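Local structure of ABC transporter substrate-binding protein (Rhizobium radiobacter, 6TFX) at residues 113-118 against 125-130; 265-270 against 319-324; 54-59 against 71-76. The protein binds a mannityl opine as the solute-binding component of an ABC transporter, probably handing it on for import into the bacterium. All blocks are in the same frame, centred on the assembly; numbering follows the deposited sequence.

Contact 1 (113-118 against 125-130)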
# COMPACT_ATOMS: atom_id res chain seq x y z
N ILE A 113 -18.03 -10.93 4.23
CA ILE A 113 -17.97 -12.37 3.99
C ILE A 113 -18.67 -13.06 5.18
O ILE A 113 -18.33 -12.76 6.33
CB ILE A 113 -16.51 -12.88 3.82
CG1 ILE A 113 -15.89 -12.35 2.49
CG2 ILE A 113 -16.47 -14.41 3.87
CD1 ILE A 113 -14.43 -12.96 2.14
N GLN A 114 -19.62 -13.96 4.91
CA GLN A 114 -20.31 -14.68 5.97
C GLN A 114 -19.56 -15.99 6.26
O GLN A 114 -19.24 -16.28 7.41
CB GLN A 114 -21.77 -14.98 5.58
CG GLN A 114 -22.54 -15.55 6.74
CD GLN A 114 -23.78 -16.29 6.31
OE1 GLN A 114 -24.45 -15.94 5.33
NE2 GLN A 114 -24.12 -17.35 7.06
N LYS A 115 -19.32 -16.80 5.20
CA LYS A 115 -18.60 -18.05 5.39
C LYS A 115 -17.80 -18.45 4.16
O LYS A 115 -18.06 -17.97 3.06
CB LYS A 115 -19.51 -19.19 5.88
CG LYS A 115 -20.83 -19.31 5.16
CD LYS A 115 -21.81 -20.22 5.91
CE LYS A 115 -23.02 -20.50 5.05
NZ LYS A 115 -23.98 -21.40 5.74
N VAL A 116 -16.78 -19.30 4.39
CA VAL A 116 -15.91 -19.83 3.34
C VAL A 116 -15.89 -21.32 3.64
O VAL A 116 -15.50 -21.72 4.76
CB VAL A 116 -14.49 -19.22 3.35
CG1 VAL A 116 -13.68 -19.72 2.15
CG2 VAL A 116 -14.56 -17.68 3.34
N GLU A 117 -16.30 -22.14 2.67
CA GLU A 117 -16.43 -23.59 2.86
C GLU A 117 -15.76 -24.40 1.76
O GLU A 117 -15.83 -24.02 0.59
CB GLU A 117 -17.92 -23.97 2.92
CG GLU A 117 -18.67 -23.30 4.05
CD GLU A 117 -20.18 -23.47 4.04
OE1 GLU A 117 -20.83 -23.00 3.07
OE2 GLU A 117 -20.71 -24.05 5.01
N ALA A 118 -15.17 -25.54 2.14
CA ALA A 118 -14.57 -26.47 1.19
C ALA A 118 -15.66 -27.47 0.82
O ALA A 118 -16.04 -28.30 1.66
CB ALA A 118 -13.39 -27.19 1.85
N ARG A 125 -16.67 -22.51 -1.67
CA ARG A 125 -17.91 -21.75 -1.73
C ARG A 125 -17.76 -20.58 -0.75
O ARG A 125 -17.50 -20.80 0.42
CB ARG A 125 -19.10 -22.61 -1.32
CG ARG A 125 -20.45 -21.87 -1.35
CD ARG A 125 -21.59 -22.73 -0.78
NE ARG A 125 -21.78 -23.94 -1.56
CZ ARG A 125 -22.34 -25.06 -1.09
NH1 ARG A 125 -22.75 -25.12 0.17
NH2 ARG A 125 -22.48 -26.12 -1.88
N ILE A 126 -17.93 -19.36 -1.25
CA ILE A 126 -17.87 -18.15 -0.41
C ILE A 126 -19.29 -17.58 -0.37
O ILE A 126 -19.87 -17.30 -1.42
CB ILE A 126 -16.88 -17.11 -0.98
CG1 ILE A 126 -15.44 -17.72 -1.02
CG2 ILE A 126 -16.92 -15.81 -0.17
CD1 ILE A 126 -14.42 -16.88 -1.73
N THR A 127 -19.84 -17.42 0.83
CA THR A 127 -21.19 -16.87 1.00
C THR A 127 -20.99 -15.49 1.62
O THR A 127 -20.22 -15.33 2.58
CB THR A 127 -22.02 -17.77 1.93
OG1 THR A 127 -22.11 -19.08 1.34
CG2 THR A 127 -23.44 -17.22 2.17
N LEU A 128 -21.73 -14.50 1.08
CA LEU A 128 -21.66 -13.11 1.51
C LEU A 128 -22.90 -12.73 2.30
O LEU A 128 -23.98 -13.28 2.05
CB LEU A 128 -21.56 -12.18 0.27
CG LEU A 128 -20.43 -12.53 -0.72
CD1 LEU A 128 -20.47 -11.59 -1.94
CD2 LEU A 128 -19.08 -12.48 -0.06
N THR A 129 -22.75 -11.73 3.18
CA THR A 129 -23.89 -11.20 3.95
C THR A 129 -24.71 -10.23 3.07
O THR A 129 -25.83 -9.89 3.42
CB THR A 129 -23.41 -10.48 5.22
OG1 THR A 129 -22.71 -9.29 4.85
CG2 THR A 129 -22.54 -11.35 6.09
N ARG A 130 -24.11 -9.74 1.97
CA ARG A 130 -24.76 -8.81 1.03
C ARG A 130 -23.90 -8.76 -0.23
O ARG A 130 -22.78 -9.25 -0.21
CB ARG A 130 -24.87 -7.40 1.63
CG ARG A 130 -23.52 -6.85 2.00
CD ARG A 130 -23.51 -5.36 2.11
NE ARG A 130 -22.21 -4.90 2.61
CZ ARG A 130 -21.18 -4.53 1.84
NH1 ARG A 130 -21.28 -4.61 0.52
NH2 ARG A 130 -20.06 -4.10 2.39
O HOH W 1 -20.01 -20.70 1.91
O HOH W 2 -23.37 -23.13 2.23
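The carbonyl oxygen of T127 accepts two backbone N-H groups at once, from the successive residues Q114 and K115, which makes a classic beta bulge in an antiparallel hairpin. Q114 N lies 2.8 Å and K115 N 3.1 Å from T127 O. A helix-like turn at Q114 (phi -91°, psi -53°) directs its CB toward the partner strand, 3.7 Å from T129 CG2. Beyond the bulge the pairing is regular: T127 N bonds back to K115 O, and E117 and R125 exchange two backbone bonds.

On the face carrying K115, E117, R125 and T127, K115 and T127 lie side by side, with K115 CG 3.8 Å from T127 CB. T127 holds OG1 beside its own backbone N (chi1 -60°), where the hydroxyl donates to a water. That water in turn donates to both E117 OE1 and R125 O. A second water bridges E117 OE1 to R125 NH1, meeting the guanidinium at its edge and in its plane. E117 OE1 and R125 NH1 themselves stay 4.1 Å apart, and the two flat groups are steeply inclined.

On the opposite, apolar face V116 CG1 meets I126 CG1 at 4.1 Å, and helix 88-98 packs there through D96 on V116 and L95 on I126. I113 and L128 start out diverging, yet I113 CG1 and L128 CD2 meet at 4.1 Å. The hairpin thus has an apolar side turned to the helix and a hydrated side, where the opposite charges of E117 and R125 are linked by a bridging water, probably a weaker pairing than direct contact.

Contact 2 (265-270 against 319-324)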
# COMPACT_ATOMS: atom_id res chain seq x y z
N ILE A 265 -10.01 23.36 16.17
CA ILE A 265 -10.03 23.41 14.70
C ILE A 265 -9.20 24.56 14.14
O ILE A 265 -8.63 24.41 13.06
CB ILE A 265 -11.49 23.41 14.16
CG1 ILE A 265 -11.50 23.03 12.65
CG2 ILE A 265 -12.23 24.74 14.49
CD1 ILE A 265 -12.87 22.67 12.06
N ARG A 266 -9.12 25.71 14.86
CA ARG A 266 -8.33 26.86 14.36
C ARG A 266 -6.85 26.51 14.20
O ARG A 266 -6.19 27.01 13.29
CB ARG A 266 -8.50 28.07 15.27
CG ARG A 266 -9.95 28.57 15.27
CD ARG A 266 -10.15 29.62 16.36
NE ARG A 266 -9.97 29.04 17.69
CZ ARG A 266 -10.22 29.70 18.82
NH1 ARG A 266 -10.66 30.95 18.79
NH2 ARG A 266 -10.01 29.10 19.99
N VAL A 267 -6.33 25.67 15.11
CA VAL A 267 -4.92 25.25 15.03
C VAL A 267 -4.73 24.34 13.82
O VAL A 267 -3.73 24.45 13.11
CB VAL A 267 -4.44 24.60 16.35
CG1 VAL A 267 -2.97 24.17 16.25
CG2 VAL A 267 -4.63 25.56 17.52
N ARG A 268 -5.71 23.45 13.56
CA ARG A 268 -5.62 22.54 12.40
C ARG A 268 -5.73 23.37 11.11
O ARG A 268 -4.97 23.17 10.16
CB ARG A 268 -6.75 21.49 12.45
CG ARG A 268 -6.67 20.61 13.69
CD ARG A 268 -7.43 19.30 13.55
NE ARG A 268 -8.87 19.49 13.29
CZ ARG A 268 -9.79 19.57 14.23
NH1 ARG A 268 -9.44 19.65 15.51
NH2 ARG A 268 -11.08 19.66 13.91
N GLN A 269 -6.68 24.32 11.08
CA GLN A 269 -6.84 25.20 9.92
C GLN A 269 -5.56 25.99 9.67
O GLN A 269 -5.11 26.12 8.53
CB GLN A 269 -8.00 26.17 10.13
CG GLN A 269 -9.36 25.47 10.09
CD GLN A 269 -10.47 26.39 10.55
OE1 GLN A 269 -10.27 27.30 11.37
NE2 GLN A 269 -11.68 26.15 10.04
N ALA A 270 -4.93 26.48 10.76
CA ALA A 270 -3.67 27.22 10.63
C ALA A 270 -2.62 26.33 9.94
O ALA A 270 -1.94 26.79 9.04
CB ALA A 270 -3.17 27.67 11.99
N LYS A 319 -2.68 34.48 12.04
CA LYS A 319 -3.88 35.10 12.63
C LYS A 319 -4.68 34.05 13.42
O LYS A 319 -5.10 34.32 14.55
CB LYS A 319 -4.75 35.72 11.51
CG LYS A 319 -6.03 36.39 11.98
CD LYS A 319 -6.91 36.74 10.78
CE LYS A 319 -8.26 37.29 11.16
NZ LYS A 319 -9.10 37.56 9.96
N LEU A 320 -4.88 32.87 12.83
CA LEU A 320 -5.61 31.78 13.49
C LEU A 320 -4.87 31.31 14.75
O LEU A 320 -5.51 31.08 15.78
CB LEU A 320 -5.80 30.61 12.52
CG LEU A 320 -6.84 30.83 11.45
CD1 LEU A 320 -6.67 29.82 10.32
CD2 LEU A 320 -8.25 30.77 12.04
N LEU A 321 -3.52 31.16 14.70
CA LEU A 321 -2.79 30.73 15.90
C LEU A 321 -2.92 31.76 17.01
O LEU A 321 -3.09 31.38 18.17
CB LEU A 321 -1.30 30.47 15.60
CG LEU A 321 -1.03 29.24 14.73
CD1 LEU A 321 0.46 29.00 14.56
CD2 LEU A 321 -1.70 27.98 15.35
N ALA A 322 -2.86 33.07 16.67
CA ALA A 322 -3.01 34.11 17.72
C ALA A 322 -4.42 34.04 18.35
O ALA A 322 -4.54 34.08 19.57
CB ALA A 322 -2.75 35.50 17.12
N GLU A 323 -5.47 33.83 17.52
CA GLU A 323 -6.86 33.68 18.00
C GLU A 323 -7.00 32.46 18.92
O GLU A 323 -7.80 32.48 19.87
CB GLU A 323 -7.83 33.50 16.82
CG GLU A 323 -8.10 34.77 16.03
CD GLU A 323 -8.96 34.61 14.79
OE1 GLU A 323 -9.55 33.53 14.59
OE2 GLU A 323 -9.04 35.59 14.00
N ALA A 324 -6.24 31.38 18.62
CA ALA A 324 -6.26 30.12 19.38
C ALA A 324 -5.41 30.17 20.66
O ALA A 324 -5.37 29.19 21.40
CB ALA A 324 -5.81 28.96 18.49
O HOH W 3 -11.30 32.79 16.58
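R266 and V267 face L320 and L321 across two nearly antiparallel helical segments, whose axes approach to 8.4 Å at 160° between their N-to-C directions. The CB of L320 is directed toward the other helix and rests 3.7 Å from R266 O, while L320 CD1 reaches Q269 CB at 3.9 Å, the two side chains crossing at about a right angle. L321 starts off to the side, but its CD2 swings back to touch A270 CB at 3.7 Å and also meets V267 CG1. At the far end V267 CG2 packs on A324 CB, again at 3.7 Å.

R266 supplies the polar part of the contact. Bent at chi3 (-65°), it lays one guanidinium face over the backbone of E323 and A324, offset toward its edge, and a water in the guanidinium plane accepts from NH1 and donates to E323 OE1. NH2 forms a salt bridge with D264, the residue just before this helix.

This is antiparallel helix-helix packing between helices 265-272 and 314-323, with apolar contacts at its centre. S317 OG, earlier in helix 314-323, hydrogen-bonds A270 O, a second link between the two helices. F358 of strand 358-365 touches V267, A270 and L321, packing against the apolar side of the pair.

Contact 3 (54-59 against 71-76)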
# COMPACT_ATOMS: atom_id res chain seq x y z
N ALA A 54 -7.98 -15.36 -13.80
CA ALA A 54 -7.77 -16.58 -13.01
C ALA A 54 -6.33 -16.71 -12.45
O ALA A 54 -5.36 -16.35 -13.12
CB ALA A 54 -8.06 -17.80 -13.87
N ASP A 55 -6.19 -17.29 -11.24
CA ASP A 55 -4.86 -17.58 -10.65
C ASP A 55 -5.00 -19.02 -10.09
O ASP A 55 -5.12 -19.95 -10.89
CB ASP A 55 -4.46 -16.55 -9.56
CG ASP A 55 -2.97 -16.47 -9.24
OD1 ASP A 55 -2.15 -16.99 -10.04
OD2 ASP A 55 -2.60 -15.86 -8.18
N LEU A 56 -5.14 -19.20 -8.76
CA LEU A 56 -5.37 -20.57 -8.23
C LEU A 56 -6.72 -21.12 -8.73
O LEU A 56 -6.83 -22.32 -9.02
CB LEU A 56 -5.33 -20.55 -6.71
CG LEU A 56 -5.78 -21.83 -6.00
CD1 LEU A 56 -4.83 -23.03 -6.29
CD2 LEU A 56 -5.85 -21.57 -4.52
N ALA A 57 -7.75 -20.25 -8.78
CA ALA A 57 -9.08 -20.65 -9.30
C ALA A 57 -9.03 -20.67 -10.82
O ALA A 57 -8.67 -19.66 -11.42
CB ALA A 57 -10.15 -19.68 -8.85
N GLU A 58 -9.40 -21.79 -11.45
CA GLU A 58 -9.41 -21.82 -12.91
C GLU A 58 -10.73 -21.20 -13.45
O GLU A 58 -10.76 -20.71 -14.58
CB GLU A 58 -9.19 -23.24 -13.46
CG GLU A 58 -10.21 -24.26 -12.98
CD GLU A 58 -9.97 -25.68 -13.47
OE1 GLU A 58 -8.94 -25.92 -14.13
OE2 GLU A 58 -10.82 -26.55 -13.17
N SER A 59 -11.81 -21.25 -12.64
CA SER A 59 -13.11 -20.71 -13.02
C SER A 59 -13.93 -20.42 -11.78
O SER A 59 -13.61 -20.90 -10.69
CB SER A 59 -13.87 -21.69 -13.93
OG SER A 59 -14.24 -22.86 -13.23
N PHE A 71 -15.84 -21.22 -6.46
CA PHE A 71 -14.55 -21.20 -7.14
C PHE A 71 -14.04 -22.61 -7.37
O PHE A 71 -13.97 -23.39 -6.42
CB PHE A 71 -13.50 -20.41 -6.33
CG PHE A 71 -13.79 -18.93 -6.31
CD1 PHE A 71 -14.73 -18.39 -5.43
CD2 PHE A 71 -13.14 -18.06 -7.20
CE1 PHE A 71 -15.05 -17.03 -5.47
CE2 PHE A 71 -13.44 -16.70 -7.20
CZ PHE A 71 -14.40 -16.20 -6.36
N LYS A 72 -13.67 -22.92 -8.62
CA LYS A 72 -13.13 -24.23 -8.96
C LYS A 72 -11.63 -24.08 -9.04
O LYS A 72 -11.11 -23.28 -9.82
CB LYS A 72 -13.72 -24.77 -10.28
CG LYS A 72 -15.20 -25.15 -10.16
CD LYS A 72 -15.41 -26.48 -9.44
CE LYS A 72 -16.86 -26.82 -9.22
NZ LYS A 72 -17.01 -28.13 -8.52
N LEU A 73 -10.93 -24.81 -8.18
CA LEU A 73 -9.48 -24.68 -8.11
C LEU A 73 -8.79 -25.48 -9.16
O LEU A 73 -9.23 -26.56 -9.54
CB LEU A 73 -8.93 -25.09 -6.73
CG LEU A 73 -9.59 -24.44 -5.51
CD1 LEU A 73 -8.81 -24.76 -4.27
CD2 LEU A 73 -9.71 -22.93 -5.67
N ARG A 74 -7.65 -24.95 -9.60
CA ARG A 74 -6.80 -25.67 -10.52
C ARG A 74 -6.27 -26.92 -9.80
O ARG A 74 -5.84 -26.82 -8.64
CB ARG A 74 -5.61 -24.80 -10.87
CG ARG A 74 -5.63 -24.34 -12.25
CD ARG A 74 -4.39 -23.53 -12.46
NE ARG A 74 -4.71 -22.12 -12.63
CZ ARG A 74 -5.08 -21.59 -13.79
NH1 ARG A 74 -5.20 -22.35 -14.88
NH2 ARG A 74 -5.32 -20.28 -13.88
N PRO A 75 -6.28 -28.17 -10.36
CA PRO A 75 -5.97 -29.40 -9.55
C PRO A 75 -4.59 -29.67 -8.83
O PRO A 75 -4.59 -30.12 -7.69
CB PRO A 75 -6.20 -30.55 -10.55
CG PRO A 75 -6.24 -29.89 -11.92
CD PRO A 75 -6.83 -28.54 -11.68
N ASP A 76 -3.47 -29.57 -9.56
CA ASP A 76 -2.03 -29.77 -9.37
C ASP A 76 -1.20 -28.48 -9.20
O ASP A 76 -0.07 -28.43 -9.69
CB ASP A 76 -1.48 -30.62 -10.54
CG ASP A 76 -2.20 -31.96 -10.74
OD1 ASP A 76 -2.42 -32.68 -9.72
OD2 ASP A 76 -2.54 -32.29 -11.91
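Two torsions of R74 depart from the staggered positions: chi1 (-111°) sets the direction in which the chain leaves, and chi3 (also -111°) bends it back across the neighbouring segment, bringing the guanidinium to the backbone of D55. Two nitrogens grip one oxygen there: NE lies 2.8 Å and NH2 3.0 Å from D55 O, with that oxygen in the guanidinium plane. NE approaches nearly in line with the C=O bond, whereas NH2 comes in on a lone pair. Such a side-on grip by two donors fixes the rotation of the group. E58 CB sits over one guanidinium face, toward its rim. The main chain of R74 adds a bond of its own, R74 N to L56 O at 2.8 Å, so side chain and backbone of one residue tie down successive carbonyls.

E58 has CG lodged between its backbone N and carbonyl carbon (chi1 57°), a rotation that sets CG only 3.4 Å from K72 O. The same oxygen accepts E58 N at 2.8 Å, and K72 N returns a bond to S59 O at 2.9 Å. Alongside, S59 OG packs against the CB of K72, whose amino end goes on to T123.

Apolar groups close the other side. A57 CB meets the edge of the F71 ring at CD2, 3.8 Å away, and L56 CG touches L73 CD2 obliquely; V91 of helix 88-98 contacts both leucines. The D55 carboxylate turns from R74 and forms a salt bridge with R191.

E58 and S59 both face K72, the signature of a classic beta bulge, here in the hairpin of strands 57-62 and 68-73 within a four-stranded antiparallel sheet.

Contacts 1 and 3 belong to one four-stranded antiparallel sheet, ordered 57-62, 68-73, 123-128, 113-118, and each pairs an outer strand with an inner one. Their centres are about 17 Å apart, and the inner strands join them where I126 CD1 packs on F71 CE1 at 3.8 Å. Helix 88-98 touches both. Along the chain contact 3 comes first, then contact 1, then contact 2. The helix pair of contact 2 is remote: its centre is about 49 Å from that of contact 1 and 57 Å from that of contact 3, on the opposite side of the chain's centre from contact 3. Contacts 1 and 3 thus build one sheet, while contact 2 belongs to a distant part of the protein.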